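Long-range contact in uncharacterized protein (Bacteroides eggerthii DSM 20697, PDB 4ECO), which is of unknown function but, as a leucine-rich repeat protein, probably binds other proteins: residues Leu335-Leu346 / Leu358-Pro369. Residues are numbered along the deposited sequence; the frame is centred on the assembly and turned at random.
Sequences LECLYNQLEGKL and LNLAYNQITEIP
Y339 and Y362 both carry CG anti to the carbonyl carbon (chi1 -52° and -66°), and this lays the two rings flat against each other, both reaching out in the same direction. They form an offset stack with planes 18° apart. CE1 of Y339 sits over one face of the Y362 ring, 3.4 Å from Y362 CG. The row of rings continues, with Y314 stacked on Y339 and H386 on Y362. N363 turns its amide in toward the preceding turn. Its ND2 donates to C337 O at 3.0 Å and to its own segment's L360 O at 2.9 Å, both acceptors close to the amide plane. Its OD1 accepts from L342 N at 3.1 Å. N340 ND2 reaches C337 O from the opposite face of that carbonyl, so two asparagines grip one oxygen. A leucine in place of N363 would probably leave L342 N without its acceptor, with C337 O held by N340 and L360 O by N387 alone, and the turn less firmly tied. N387 donates to L360 O as well, repeating the pattern one turn on. Parallel strand bonds join the turns at one end, with C337 N to N359 O at 2.9 Å. Farther along, T366 N bonds G344 O, where the ladder has a beta bulge. Inside, L346 meets L360 tip to tip, CD1 to CD1 at 3.9 Å, and lies alongside I368, while I365 crosses it. C337 SG touches L360 CD2. Such stacked turns, with a short parallel strand, leucines facing inward and an asparagine ladder, are the hallmark of the leucine-rich repeat solenoid.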
loop_
_atom_site.group_PDB
_atom_site.type_symbol
_atom_site.label_atom_id
_atom_site.label_comp_id
_atom_site.label_asym_id
_atom_site.label_seq_id
_atom_site.Cartn_x
_atom_site.Cartn_y
_atom_site.Cartn_z
ATOM N N LEU A 335 7.467 -7.330 0.397
ATOM C CA LEU A 335 7.691 -6.982 1.796
ATOM C C LEU A 335 7.003 -5.678 2.118
ATOM O O LEU A 335 7.172 -4.691 1.372
ATOM C CB LEU A 335 9.191 -6.903 2.113
ATOM C CG LEU A 335 9.593 -6.516 3.530
ATOM C CD1 LEU A 335 9.120 -7.571 4.572
ATOM C CD2 LEU A 335 11.080 -6.292 3.603
ATOM N N GLU A 336 6.204 -5.680 3.209
ATOM C CA GLU A 336 5.554 -4.467 3.700
ATOM C C GLU A 336 5.753 -4.444 5.222
ATOM O O GLU A 336 5.561 -5.472 5.892
ATOM C CB GLU A 336 4.067 -4.310 3.246
ATOM C CG GLU A 336 2.972 -5.089 3.984
ATOM C CD GLU A 336 2.532 -4.577 5.346
ATOM O OE1 GLU A 336 2.817 -3.403 5.671
ATOM O OE2 GLU A 336 1.892 -5.352 6.090
ATOM N N CYS A 337 6.216 -3.281 5.747
ATOM C CA CYS A 337 6.470 -3.042 7.174
ATOM C C CYS A 337 5.804 -1.735 7.618
ATOM O O CYS A 337 6.337 -1.045 8.493
ATOM C CB CYS A 337 7.964 -3.023 7.485
ATOM S SG CYS A 337 8.891 -4.401 6.792
ATOM N N LEU A 338 4.648 -1.396 7.026
ATOM C CA LEU A 338 3.889 -0.209 7.400
ATOM C C LEU A 338 3.646 -0.149 8.896
ATOM O O LEU A 338 3.329 -1.168 9.504
ATOM C CB LEU A 338 2.538 -0.201 6.687
ATOM C CG LEU A 338 2.518 0.205 5.227
ATOM C CD1 LEU A 338 1.278 -0.344 4.555
ATOM C CD2 LEU A 338 2.500 1.702 5.089
ATOM N N TYR A 339 3.826 1.022 9.495
ATOM C CA TYR A 339 3.563 1.302 10.899
ATOM C C TYR A 339 4.252 0.310 11.827
ATOM O O TYR A 339 3.610 -0.481 12.530
ATOM C CB TYR A 339 2.047 1.334 11.187
ATOM C CG TYR A 339 1.274 2.248 10.271
ATOM C CD1 TYR A 339 1.181 3.609 10.531
ATOM C CD2 TYR A 339 0.628 1.753 9.147
ATOM C CE1 TYR A 339 0.449 4.457 9.695
ATOM C CE2 TYR A 339 -0.103 2.591 8.304
ATOM C CZ TYR A 339 -0.196 3.942 8.586
ATOM O OH TYR A 339 -0.929 4.764 7.761
ATOM N N ASN A 340 5.574 0.369 11.823
ATOM C CA ASN A 340 6.434 -0.383 12.725
ATOM C C ASN A 340 7.245 0.665 13.489
ATOM O O ASN A 340 6.841 1.828 13.509
ATOM C CB ASN A 340 7.296 -1.415 11.965
ATOM C CG ASN A 340 6.675 -2.787 11.831
ATOM O OD1 ASN A 340 6.861 -3.656 12.691
ATOM N ND2 ASN A 340 5.991 -3.040 10.716
ATOM N N GLN A 341 8.376 0.291 14.083
ATOM C CA GLN A 341 9.222 1.230 14.804
ATOM C C GLN A 341 10.637 1.167 14.261
ATOM O O GLN A 341 11.598 1.362 15.021
ATOM C CB GLN A 341 9.215 0.880 16.290
ATOM C CG GLN A 341 7.978 1.254 17.073
ATOM C CD GLN A 341 8.289 0.970 18.524
ATOM O OE1 GLN A 341 8.129 -0.160 18.999
ATOM N NE2 GLN A 341 8.870 1.955 19.230
ATOM N N LEU A 342 10.766 0.800 12.961
ATOM C CA LEU A 342 12.053 0.604 12.288
ATOM C C LEU A 342 12.885 1.869 12.393
ATOM O O LEU A 342 12.428 2.941 12.008
ATOM C CB LEU A 342 11.875 0.183 10.813
ATOM C CG LEU A 342 11.170 -1.154 10.514
ATOM C CD1 LEU A 342 10.903 -1.278 9.051
ATOM C CD2 LEU A 342 12.000 -2.334 10.937
ATOM N N GLU A 343 14.067 1.752 13.002
ATOM C CA GLU A 343 14.980 2.869 13.243
ATOM C C GLU A 343 16.371 2.597 12.646
ATOM O O GLU A 343 16.773 1.426 12.519
ATOM C CB GLU A 343 15.100 3.154 14.756
ATOM C CG GLU A 343 15.675 1.994 15.560
ATOM C CD GLU A 343 15.614 2.074 17.070
ATOM O OE1 GLU A 343 14.890 2.944 17.606
ATOM O OE2 GLU A 343 16.261 1.221 17.720
ATOM N N GLY A 344 17.077 3.692 12.315
ATOM C CA GLY A 344 18.445 3.692 11.820
ATOM C C GLY A 344 18.635 3.133 10.435
ATOM O O GLY A 344 17.722 3.202 9.597
ATOM N N LYS A 345 19.856 2.611 10.187
ATOM C CA LYS A 345 20.241 1.997 8.919
ATOM C C LYS A 345 19.652 0.583 8.891
ATOM O O LYS A 345 19.703 -0.129 9.896
ATOM C CB LYS A 345 21.780 2.026 8.758
ATOM C CG LYS A 345 22.323 1.403 7.454
ATOM C CD LYS A 345 23.697 1.953 7.020
ATOM C CE LYS A 345 24.859 1.744 7.990
ATOM N NZ LYS A 345 26.143 2.322 7.484
ATOM N N LEU A 346 19.016 0.208 7.786
ATOM C CA LEU A 346 18.377 -1.110 7.702
ATOM C C LEU A 346 19.337 -2.208 7.279
ATOM O O LEU A 346 20.123 -1.982 6.366
ATOM C CB LEU A 346 17.201 -1.115 6.710
ATOM C CG LEU A 346 15.848 -0.641 7.168
ATOM C CD1 LEU A 346 14.840 -0.794 6.040
ATOM C CD2 LEU A 346 15.367 -1.415 8.374
ATOM N N LEU A 358 7.495 -3.223 -2.353
ATOM C CA LEU A 358 8.246 -2.780 -1.182
ATOM C C LEU A 358 7.552 -1.551 -0.618
ATOM O O LEU A 358 7.277 -0.591 -1.326
ATOM C CB LEU A 358 9.733 -2.532 -1.468
ATOM C CG LEU A 358 10.625 -2.123 -0.289
ATOM C CD1 LEU A 358 10.741 -3.245 0.754
ATOM C CD2 LEU A 358 11.987 -1.695 -0.783
ATOM N N ASN A 359 7.176 -1.641 0.636
ATOM C CA ASN A 359 6.507 -0.559 1.337
ATOM C C ASN A 359 7.018 -0.523 2.781
ATOM O O ASN A 359 6.691 -1.407 3.568
ATOM C CB ASN A 359 4.985 -0.722 1.261
ATOM C CG ASN A 359 4.226 0.556 1.545
ATOM O OD1 ASN A 359 4.481 1.262 2.546
ATOM N ND2 ASN A 359 3.280 0.886 0.649
ATOM N N LEU A 360 7.879 0.475 3.092
ATOM C CA LEU A 360 8.514 0.681 4.404
ATOM C C LEU A 360 7.984 1.966 5.066
ATOM O O LEU A 360 8.597 2.481 6.011
ATOM C CB LEU A 360 10.042 0.755 4.222
ATOM C CG LEU A 360 10.733 -0.475 3.594
ATOM C CD1 LEU A 360 12.191 -0.203 3.308
ATOM C CD2 LEU A 360 10.605 -1.704 4.476
ATOM N N ALA A 361 6.820 2.465 4.591
ATOM C CA ALA A 361 6.278 3.716 5.072
ATOM C C ALA A 361 5.899 3.650 6.547
ATOM O O ALA A 361 5.616 2.576 7.079
ATOM C CB ALA A 361 5.087 4.139 4.239
ATOM N N TYR A 362 5.954 4.823 7.202
ATOM C CA TYR A 362 5.567 5.068 8.572
ATOM C C TYR A 362 6.462 4.303 9.552
ATOM O O TYR A 362 6.024 3.423 10.311
ATOM C CB TYR A 362 4.088 4.754 8.790
ATOM C CG TYR A 362 3.171 5.686 8.034
ATOM C CD1 TYR A 362 2.782 6.903 8.580
ATOM C CD2 TYR A 362 2.685 5.352 6.771
ATOM C CE1 TYR A 362 1.934 7.771 7.888
ATOM C CE2 TYR A 362 1.859 6.229 6.054
ATOM C CZ TYR A 362 1.466 7.426 6.630
ATOM O OH TYR A 362 0.604 8.280 5.976
ATOM N N ASN A 363 7.725 4.713 9.561
ATOM C CA ASN A 363 8.775 4.199 10.437
ATOM C C ASN A 363 9.722 5.365 10.778
ATOM O O ASN A 363 9.349 6.533 10.639
ATOM C CB ASN A 363 9.508 3.013 9.784
ATOM C CG ASN A 363 8.725 1.737 9.784
ATOM O OD1 ASN A 363 8.621 1.069 10.792
ATOM N ND2 ASN A 363 8.244 1.322 8.641
ATOM N N GLN A 364 10.928 5.051 11.227
ATOM C CA GLN A 364 11.911 6.062 11.597
ATOM C C GLN A 364 13.284 5.650 11.028
ATOM O O GLN A 364 14.327 5.829 11.659
ATOM C CB GLN A 364 11.918 6.244 13.135
ATOM C CG GLN A 364 10.669 6.958 13.691
ATOM C CD GLN A 364 10.553 8.465 13.408
ATOM O OE1 GLN A 364 11.122 9.285 14.113
ATOM N NE2 GLN A 364 9.806 8.859 12.371
ATOM N N ILE A 365 13.246 5.074 9.816
ATOM C CA ILE A 365 14.406 4.619 9.048
ATOM C C ILE A 365 15.220 5.854 8.636
ATOM O O ILE A 365 14.642 6.813 8.128
ATOM C CB ILE A 365 13.952 3.760 7.835
ATOM C CG1 ILE A 365 13.132 2.542 8.310
ATOM C CG2 ILE A 365 15.143 3.330 6.979
ATOM C CD1 ILE A 365 12.288 1.834 7.235
ATOM N N THR A 366 16.545 5.834 8.885
ATOM C CA THR A 366 17.428 6.953 8.544
ATOM C C THR A 366 18.265 6.668 7.309
ATOM O O THR A 366 18.735 7.619 6.661
ATOM C CB THR A 366 18.359 7.308 9.702
ATOM O OG1 THR A 366 19.152 6.168 10.066
ATOM C CG2 THR A 366 17.619 7.886 10.885
ATOM N N GLU A 367 18.469 5.372 6.983
ATOM C CA GLU A 367 19.296 5.010 5.838
ATOM C C GLU A 367 18.869 3.701 5.211
ATOM O O GLU A 367 18.602 2.738 5.925
ATOM C CB GLU A 367 20.753 4.893 6.311
ATOM C CG GLU A 367 21.827 4.982 5.235
ATOM C CD GLU A 367 23.243 5.100 5.773
ATOM O OE1 GLU A 367 23.419 5.613 6.902
ATOM O OE2 GLU A 367 24.179 4.667 5.063
ATOM N N ILE A 368 18.846 3.662 3.868
ATOM C CA ILE A 368 18.612 2.464 3.058
ATOM C C ILE A 368 19.981 2.087 2.471
ATOM O O ILE A 368 20.610 2.914 1.792
ATOM C CB ILE A 368 17.513 2.666 1.999
ATOM C CG1 ILE A 368 16.129 2.987 2.646
ATOM C CG2 ILE A 368 17.463 1.502 1.002
ATOM C CD1 ILE A 368 15.439 1.872 3.503
ATOM N N PRO A 369 20.498 0.878 2.799
ATOM C CA PRO A 369 21.858 0.498 2.354
ATOM C C PRO A 369 21.969 0.321 0.860
ATOM O O PRO A 369 20.957 0.119 0.185
ATOM C CB PRO A 369 22.111 -0.837 3.063
ATOM C CG PRO A 369 20.763 -1.381 3.304
ATOM C CD PRO A 369 19.895 -0.191 3.619
#